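Local coordinates for protein Non-canonical purine NTP pyrophosphatase (Coxiella burnetii, PDB 3TQU) that probably hydrolyses non-canonical purine nucleoside triphosphates such as XTP, dITP and ITP to their monophosphates and diphosphate, keeping them out of DNA and RNA, at residues F31-Q34 against T35-S38; R101-K104 against V105-A108; F157-D160 against P161-Y164. One frame throughout, in Å; residues are numbered along the deposited sequence.

Interaction 1: F31-Q34 against T35-S38; sequences FIPQ and TEFS
Ile32 and Phe37 make the apolar part of this local contact. Ile32 CG2 lies 3.5 Å from Phe37 CE2, and the two side chains cross at about a right angle. The methyl approaches the ring obliquely. It sits anti to the backbone N of Ile32, beside the carbonyl carbon, and from there it also reaches Glu36 CB at 3.6 Å. Glu36 CB lies 3.3 Å from Pro33 O as well, while the carboxylate end leads away from residues 31-34. On another part of the turn, Thr35 OG1 rests 3.5 Å from Pro33 CB.

Two backbone bonds close the turn that carries these side chains. Glu36 N donates to Pro33 O at 2.9 Å, and Phe37 N donates to Gln34 O at 2.9 Å.

Further out, Ile32 pairs through its backbone with Ile7 and Leu9 of strand 5-9. Phe37 also packs on Val8 and on Thr64 of helix 49-64. Gln34, which is buried, packs on Val8 and Ala60. The i to i+3 bonds are those of a short 3-10 turn, here closing the end of edge strand 29-33 in the Ham1 fold.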
loop_
_atom_site.group_PDB
_atom_site.type_symbol
_atom_site.label_atom_id
_atom_site.label_comp_id
_atom_site.label_asym_id
_atom_site.label_seq_id
_atom_site.Cartn_x
_atom_site.Cartn_y
_atom_site.Cartn_z
ATOM N N PHE A 31 10.276 -18.220 -8.416
ATOM C CA PHE A 31 8.995 -18.196 -7.725
ATOM C C PHE A 31 8.437 -19.601 -7.532
ATOM O O PHE A 31 8.422 -20.412 -8.458
ATOM C CB PHE A 31 8.000 -17.305 -8.464
ATOM C CG PHE A 31 8.231 -15.841 -8.237
ATOM C CD1 PHE A 31 7.575 -15.176 -7.215
ATOM C CD2 PHE A 31 9.123 -15.136 -9.026
ATOM C CE1 PHE A 31 7.794 -13.823 -6.996
ATOM C CE2 PHE A 31 9.347 -13.790 -8.807
ATOM C CZ PHE A 31 8.682 -13.135 -7.792
ATOM N N ILE A 32 7.982 -19.878 -6.316
ATOM C CA ILE A 32 7.438 -21.182 -5.975
ATOM C C ILE A 32 6.018 -21.022 -5.455
ATOM O O ILE A 32 5.794 -20.346 -4.451
ATOM C CB ILE A 32 8.287 -21.863 -4.891
ATOM C CG1 ILE A 32 9.760 -21.889 -5.309
ATOM C CG2 ILE A 32 7.759 -23.265 -4.605
ATOM C CD1 ILE A 32 10.680 -22.439 -4.248
ATOM N N PRO A 33 5.046 -21.635 -6.142
ATOM C CA PRO A 33 3.653 -21.556 -5.694
ATOM C C PRO A 33 3.527 -22.101 -4.274
ATOM O O PRO A 33 4.195 -23.080 -3.934
ATOM C CB PRO A 33 2.913 -22.462 -6.688
ATOM C CG PRO A 33 3.785 -22.485 -7.905
ATOM C CD PRO A 33 5.192 -22.415 -7.383
ATOM N N GLN A 34 2.695 -21.471 -3.453
ATOM C CA GLN A 34 2.561 -21.893 -2.064
ATOM C C GLN A 34 2.097 -23.340 -1.969
ATOM O O GLN A 34 2.353 -24.015 -0.977
ATOM C CB GLN A 34 1.622 -20.968 -1.287
ATOM C CG GLN A 34 0.167 -21.020 -1.718
ATOM C CD GLN A 34 -0.702 -20.078 -0.912
ATOM O OE1 GLN A 34 -0.201 -19.153 -0.269
ATOM N NE2 GLN A 34 -2.010 -20.306 -0.940
ATOM N N THR A 35 1.427 -23.818 -3.013
ATOM C CA THR A 35 0.964 -25.202 -3.045
ATOM C C THR A 35 2.111 -26.206 -2.966
ATOM O O THR A 35 1.905 -27.361 -2.595
ATOM C CB THR A 35 0.136 -25.487 -4.307
ATOM O OG1 THR A 35 0.853 -25.027 -5.459
ATOM C CG2 THR A 35 -1.211 -24.777 -4.229
ATOM N N GLU A 36 3.317 -25.769 -3.314
ATOM C CA GLU A 36 4.483 -26.648 -3.268
ATOM C C GLU A 36 4.986 -26.837 -1.842
ATOM O O GLU A 36 5.874 -27.653 -1.585
ATOM C CB GLU A 36 5.595 -26.113 -4.167
ATOM C CG GLU A 36 5.330 -26.337 -5.645
ATOM C CD GLU A 36 5.247 -27.813 -5.992
ATOM O OE1 GLU A 36 6.278 -28.506 -5.874
ATOM O OE2 GLU A 36 4.152 -28.280 -6.371
ATOM N N PHE A 37 4.407 -26.067 -0.925
ATOM C CA PHE A 37 4.693 -26.176 0.502
ATOM C C PHE A 37 3.450 -26.665 1.229
ATOM O O PHE A 37 3.404 -26.684 2.458
ATOM C CB PHE A 37 5.100 -24.816 1.070
ATOM C CG PHE A 37 6.412 -24.305 0.552
ATOM C CD1 PHE A 37 7.579 -24.501 1.273
ATOM C CD2 PHE A 37 6.481 -23.629 -0.652
ATOM C CE1 PHE A 37 8.790 -24.031 0.801
ATOM C CE2 PHE A 37 7.689 -23.158 -1.132
ATOM C CZ PHE A 37 8.845 -23.359 -0.405
ATOM N N SER A 38 2.438 -27.043 0.454
ATOM C CA SER A 38 1.157 -27.476 0.996
ATOM C C SER A 38 0.506 -26.414 1.877
ATOM O O SER A 38 -0.107 -26.730 2.897
ATOM C CB SER A 38 1.308 -28.792 1.757
ATOM O OG SER A 38 1.722 -29.822 0.878
#

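Interaction 2: R101-K104 against V105-A108; sequences RIQK and VLEA
Ile102 and Leu106 sit one turn apart on helix 98-112, and the whole contact is a piece of regular alpha-helix in the Ham1 fold.

The backbone bonds come first. Four successive i to i+4 bonds join the two halves. Val105 N donates to Arg101 O at 3.0 Å, and Leu106 N to Ile102 O at 3.0 Å. Glu107 N and Ala108 N continue the series to Gln103 O and Lys104 O, each at 2.9 Å. All four are fairly straight, with N-H...O angles of 155° to 163°.

Apolar packing is the second kind. Ile102 CG2 touches Leu106 CD1 at 4.0 Å, and the two side chains lie side by side, pointing the same way. Leu106 CG also comes within 3.2 Å of Ile102 O, the same carbonyl oxygen that takes the bond from its own backbone N. Val105 and Ile102 are buried: Val105 meets Tyr159, a predicted substrate-binding residue, and Ile102 meets Ile162.

Two polar side chains find their main partners elsewhere. Arg101 forms a salt bridge through NH2 with Asp98. Lys104 NZ bonds to the carbonyl O of Tyr91, and the same lysine makes a cation-pi contact with the Tyr91 ring; its chain bends at chi2 and chi4 on the way there.

Gln103 and Glu107 lie on the solvent side. The Gln103 chain bends at chi2 (-57°), which brings its amide NE2 to 3.8 Å from Leu106 CD1; the two side chains cross at a slant. Glu107 instead extends beyond CG, and its CG passes 3.1 Å from Gln103 O.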
loop_
_atom_site.group_PDB
_atom_site.type_symbol
_atom_site.label_atom_id
_atom_site.label_comp_id
_atom_site.label_asym_id
_atom_site.label_seq_id
_atom_site.Cartn_x
_atom_site.Cartn_y
_atom_site.Cartn_z
ATOM N N ARG A 101 -21.863 -12.298 -13.652
ATOM C CA ARG A 101 -21.306 -11.101 -13.032
ATOM C C ARG A 101 -21.382 -9.899 -13.969
ATOM O O ARG A 101 -21.688 -8.785 -13.540
ATOM C CB ARG A 101 -19.859 -11.346 -12.588
ATOM C CG ARG A 101 -19.739 -12.184 -11.320
ATOM C CD ARG A 101 -18.285 -12.424 -10.933
ATOM N NE ARG A 101 -17.685 -13.501 -11.713
ATOM C CZ ARG A 101 -17.796 -14.791 -11.409
ATOM N NH1 ARG A 101 -18.487 -15.164 -10.338
ATOM N NH2 ARG A 101 -17.220 -15.708 -12.176
ATOM N N ILE A 102 -21.098 -10.130 -15.247
ATOM C CA ILE A 102 -21.189 -9.082 -16.257
ATOM C C ILE A 102 -22.606 -8.519 -16.307
ATOM O O ILE A 102 -22.801 -7.304 -16.390
ATOM C CB ILE A 102 -20.798 -9.610 -17.651
ATOM C CG1 ILE A 102 -19.288 -9.840 -17.723
ATOM C CG2 ILE A 102 -21.235 -8.639 -18.731
ATOM C CD1 ILE A 102 -18.847 -10.653 -18.916
ATOM N N GLN A 103 -23.592 -9.406 -16.243
ATOM C CA GLN A 103 -24.987 -8.987 -16.299
ATOM C C GLN A 103 -25.404 -8.198 -15.064
ATOM O O GLN A 103 -26.175 -7.244 -15.163
ATOM C CB GLN A 103 -25.910 -10.190 -16.508
ATOM C CG GLN A 103 -25.903 -10.705 -17.935
ATOM C CD GLN A 103 -26.295 -9.633 -18.933
ATOM O OE1 GLN A 103 -27.261 -8.900 -18.721
ATOM N NE2 GLN A 103 -25.541 -9.527 -20.022
ATOM N N LYS A 104 -24.896 -8.593 -13.901
ATOM C CA LYS A 104 -25.224 -7.883 -12.670
ATOM C C LYS A 104 -24.647 -6.469 -12.684
ATOM O O LYS A 104 -25.294 -5.520 -12.241
ATOM C CB LYS A 104 -24.746 -8.658 -11.442
ATOM C CG LYS A 104 -25.199 -8.043 -10.125
ATOM C CD LYS A 104 -25.475 -9.109 -9.076
ATOM C CE LYS A 104 -26.027 -8.497 -7.795
ATOM N NZ LYS A 104 -25.062 -7.561 -7.151
ATOM N N VAL A 105 -23.430 -6.328 -13.199
ATOM C CA VAL A 105 -22.823 -5.010 -13.338
ATOM C C VAL A 105 -23.630 -4.135 -14.292
ATOM O O VAL A 105 -23.886 -2.964 -14.008
ATOM C CB VAL A 105 -21.368 -5.106 -13.825
ATOM C CG1 VAL A 105 -20.911 -3.776 -14.413
ATOM C CG2 VAL A 105 -20.463 -5.536 -12.682
ATOM N N LEU A 106 -24.037 -4.712 -15.419
ATOM C CA LEU A 106 -24.823 -3.978 -16.404
ATOM C C LEU A 106 -26.171 -3.545 -15.828
ATOM O O LEU A 106 -26.620 -2.423 -16.062
ATOM C CB LEU A 106 -25.022 -4.810 -17.675
ATOM C CG LEU A 106 -23.775 -5.059 -18.528
ATOM C CD1 LEU A 106 -24.071 -6.024 -19.672
ATOM C CD2 LEU A 106 -23.212 -3.749 -19.061
ATOM N N GLU A 107 -26.807 -4.435 -15.071
ATOM C CA GLU A 107 -28.078 -4.117 -14.423
ATOM C C GLU A 107 -27.905 -3.023 -13.374
ATOM O O GLU A 107 -28.729 -2.111 -13.273
ATOM C CB GLU A 107 -28.684 -5.362 -13.770
ATOM C CG GLU A 107 -29.149 -6.426 -14.748
ATOM C CD GLU A 107 -29.718 -7.648 -14.052
ATOM O OE1 GLU A 107 -29.700 -7.686 -12.803
ATOM O OE2 GLU A 107 -30.185 -8.569 -14.755
ATOM N N ALA A 108 -26.835 -3.127 -12.591
ATOM C CA ALA A 108 -26.546 -2.160 -11.538
ATOM C C ALA A 108 -26.373 -0.752 -12.097
ATOM O O ALA A 108 -26.910 0.210 -11.551
ATOM C CB ALA A 108 -25.307 -2.580 -10.756
#

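Interaction 3: F157-D160 against P161-Y164; sequences FGYD and PIFY
A type II' beta turn from Phe157 to Asp160 runs straight into a short 3-10 turn, and all four residues of the beta turn belong to the predicted substrate site. Ile162 N donates to Tyr159 O at 3.0 Å, and Phe163 N to Asp160 O at 3.2 Å. The Phe163 bond is the longer of the two. The Pro161 ring lies beside the beta turn, its CD 3.2 Å from Gly158 O.

Tyr159 and Ile162 point the same way, side by side, with their CD1 atoms 4.2 Å apart. Ile162 CG1 lies between its backbone N and carbonyl carbon (chi1 58°), which sets it 3.3 Å from Tyr159 O. Both side chains pack on helix 98-112, and Tyr159 also touches Leu75 of strand 68-77. The Tyr159 hydroxyl bonds to Ser88 O.

The beta turn is closed by Asp160 N bonding to Phe157 O at 3.1 Å. Gly158 has a positive phi (57°), which suits its place in a II' turn. This loop of the Ham1 fold leads into strand 163-165 of the mixed sheet.

Asp160 also spans the turn with its side chain. Phe157 N donates to its OD2 at 3.0 Å, coming from above the carboxylate plane. The same oxygen makes a salt bridge with Lys180, another predicted substrate-binding residue.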
loop_
_atom_site.group_PDB
_atom_site.type_symbol
_atom_site.label_atom_id
_atom_site.label_comp_id
_atom_site.label_asym_id
_atom_site.label_seq_id
_atom_site.Cartn_x
_atom_site.Cartn_y
_atom_site.Cartn_z
ATOM N N PHE A 157 -11.008 -12.752 -19.678
ATOM C CA PHE A 157 -11.904 -13.412 -18.736
ATOM C C PHE A 157 -12.606 -12.366 -17.887
ATOM O O PHE A 157 -12.314 -11.175 -17.988
ATOM C CB PHE A 157 -11.115 -14.353 -17.824
ATOM C CG PHE A 157 -10.115 -13.648 -16.950
ATOM C CD1 PHE A 157 -10.469 -13.206 -15.683
ATOM C CD2 PHE A 157 -8.825 -13.416 -17.399
ATOM C CE1 PHE A 157 -9.552 -12.550 -14.880
ATOM C CE2 PHE A 157 -7.905 -12.760 -16.602
ATOM C CZ PHE A 157 -8.267 -12.328 -15.340
ATOM N N GLY A 158 -13.528 -12.814 -17.043
ATOM C CA GLY A 158 -14.199 -11.919 -16.120
ATOM C C GLY A 158 -14.896 -10.764 -16.812
ATOM O O GLY A 158 -15.634 -10.961 -17.780
ATOM N N TYR A 159 -14.652 -9.555 -16.315
ATOM C CA TYR A 159 -15.343 -8.363 -16.798
ATOM C C TYR A 159 -14.737 -7.790 -18.078
ATOM O O TYR A 159 -15.188 -6.759 -18.569
ATOM C CB TYR A 159 -15.365 -7.284 -15.713
ATOM C CG TYR A 159 -16.110 -7.678 -14.456
ATOM C CD1 TYR A 159 -17.498 -7.754 -14.441
ATOM C CD2 TYR A 159 -15.428 -7.962 -13.280
ATOM C CE1 TYR A 159 -18.185 -8.114 -13.291
ATOM C CE2 TYR A 159 -16.107 -8.318 -12.124
ATOM C CZ TYR A 159 -17.483 -8.392 -12.136
ATOM O OH TYR A 159 -18.158 -8.747 -10.988
ATOM N N ASP A 160 -13.723 -8.460 -18.615
ATOM C CA ASP A 160 -13.045 -7.979 -19.820
ATOM C C ASP A 160 -13.981 -7.554 -20.960
ATOM O O ASP A 160 -13.744 -6.529 -21.601
ATOM C CB ASP A 160 -12.020 -9.002 -20.321
ATOM C CG ASP A 160 -10.758 -9.020 -19.481
ATOM O OD1 ASP A 160 -10.583 -8.101 -18.653
ATOM O OD2 ASP A 160 -9.934 -9.943 -19.661
ATOM N N PRO A 161 -15.044 -8.338 -21.223
ATOM C CA PRO A 161 -15.951 -8.007 -22.330
ATOM C C PRO A 161 -16.688 -6.669 -22.186
ATOM O O PRO A 161 -17.128 -6.129 -23.200
ATOM C CB PRO A 161 -16.954 -9.168 -22.322
ATOM C CG PRO A 161 -16.212 -10.299 -21.696
ATOM C CD PRO A 161 -15.351 -9.658 -20.644
ATOM N N ILE A 162 -16.830 -6.145 -20.971
ATOM C CA ILE A 162 -17.512 -4.860 -20.794
ATOM C C ILE A 162 -16.584 -3.725 -20.362
ATOM O O ILE A 162 -17.046 -2.630 -20.044
ATOM C CB ILE A 162 -18.701 -4.942 -19.805
ATOM C CG1 ILE A 162 -18.236 -5.444 -18.435
ATOM C CG2 ILE A 162 -19.817 -5.809 -20.375
ATOM C CD1 ILE A 162 -19.328 -5.415 -17.374
ATOM N N PHE A 163 -15.281 -3.980 -20.351
ATOM C CA PHE A 163 -14.333 -2.936 -19.992
ATOM C C PHE A 163 -13.782 -2.244 -21.234
ATOM O O PHE A 163 -12.802 -2.693 -21.826
ATOM C CB PHE A 163 -13.196 -3.487 -19.138
ATOM C CG PHE A 163 -12.316 -2.422 -18.555
ATOM C CD1 PHE A 163 -12.710 -1.729 -17.422
ATOM C CD2 PHE A 163 -11.106 -2.101 -19.143
ATOM C CE1 PHE A 163 -11.907 -0.739 -16.883
ATOM C CE2 PHE A 163 -10.297 -1.116 -18.606
ATOM C CZ PHE A 163 -10.700 -0.436 -17.474
ATOM N N TYR A 164 -14.431 -1.152 -21.621
ATOM C CA TYR A 164 -14.030 -0.384 -22.794
ATOM C C TYR A 164 -12.754 0.403 -22.517
ATOM O O TYR A 164 -12.660 1.124 -21.521
ATOM C CB TYR A 164 -15.158 0.561 -23.215
ATOM C CG TYR A 164 -14.848 1.402 -24.438
ATOM C CD1 TYR A 164 -14.529 2.749 -24.316
ATOM C CD2 TYR A 164 -14.880 0.850 -25.712
ATOM C CE1 TYR A 164 -14.251 3.523 -25.430
ATOM C CE2 TYR A 164 -14.601 1.616 -26.832
ATOM C CZ TYR A 164 -14.286 2.951 -26.682
ATOM O OH TYR A 164 -14.007 3.723 -27.788
#

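From the N terminus the three contacts follow in series, and none nests in or crosses another. Each is a local contact, two at turns and one along a helix, so none closes a long loop. Interaction 1 comes first, where edge strand 29-33 ends. Interaction 2 follows on helix 98-112. Interaction 3 leads the chain into strand 163-165, which belongs to the same sheet as strand 29-33. Interaction 1 lies across the chain's centre from the other two, its centre about 30 Å from that of interaction 3. Interactions 2 and 3 touch: Ile102 CD1 meets Gly158 O at 3.4 Å. They join the helix to the predicted substrate loop.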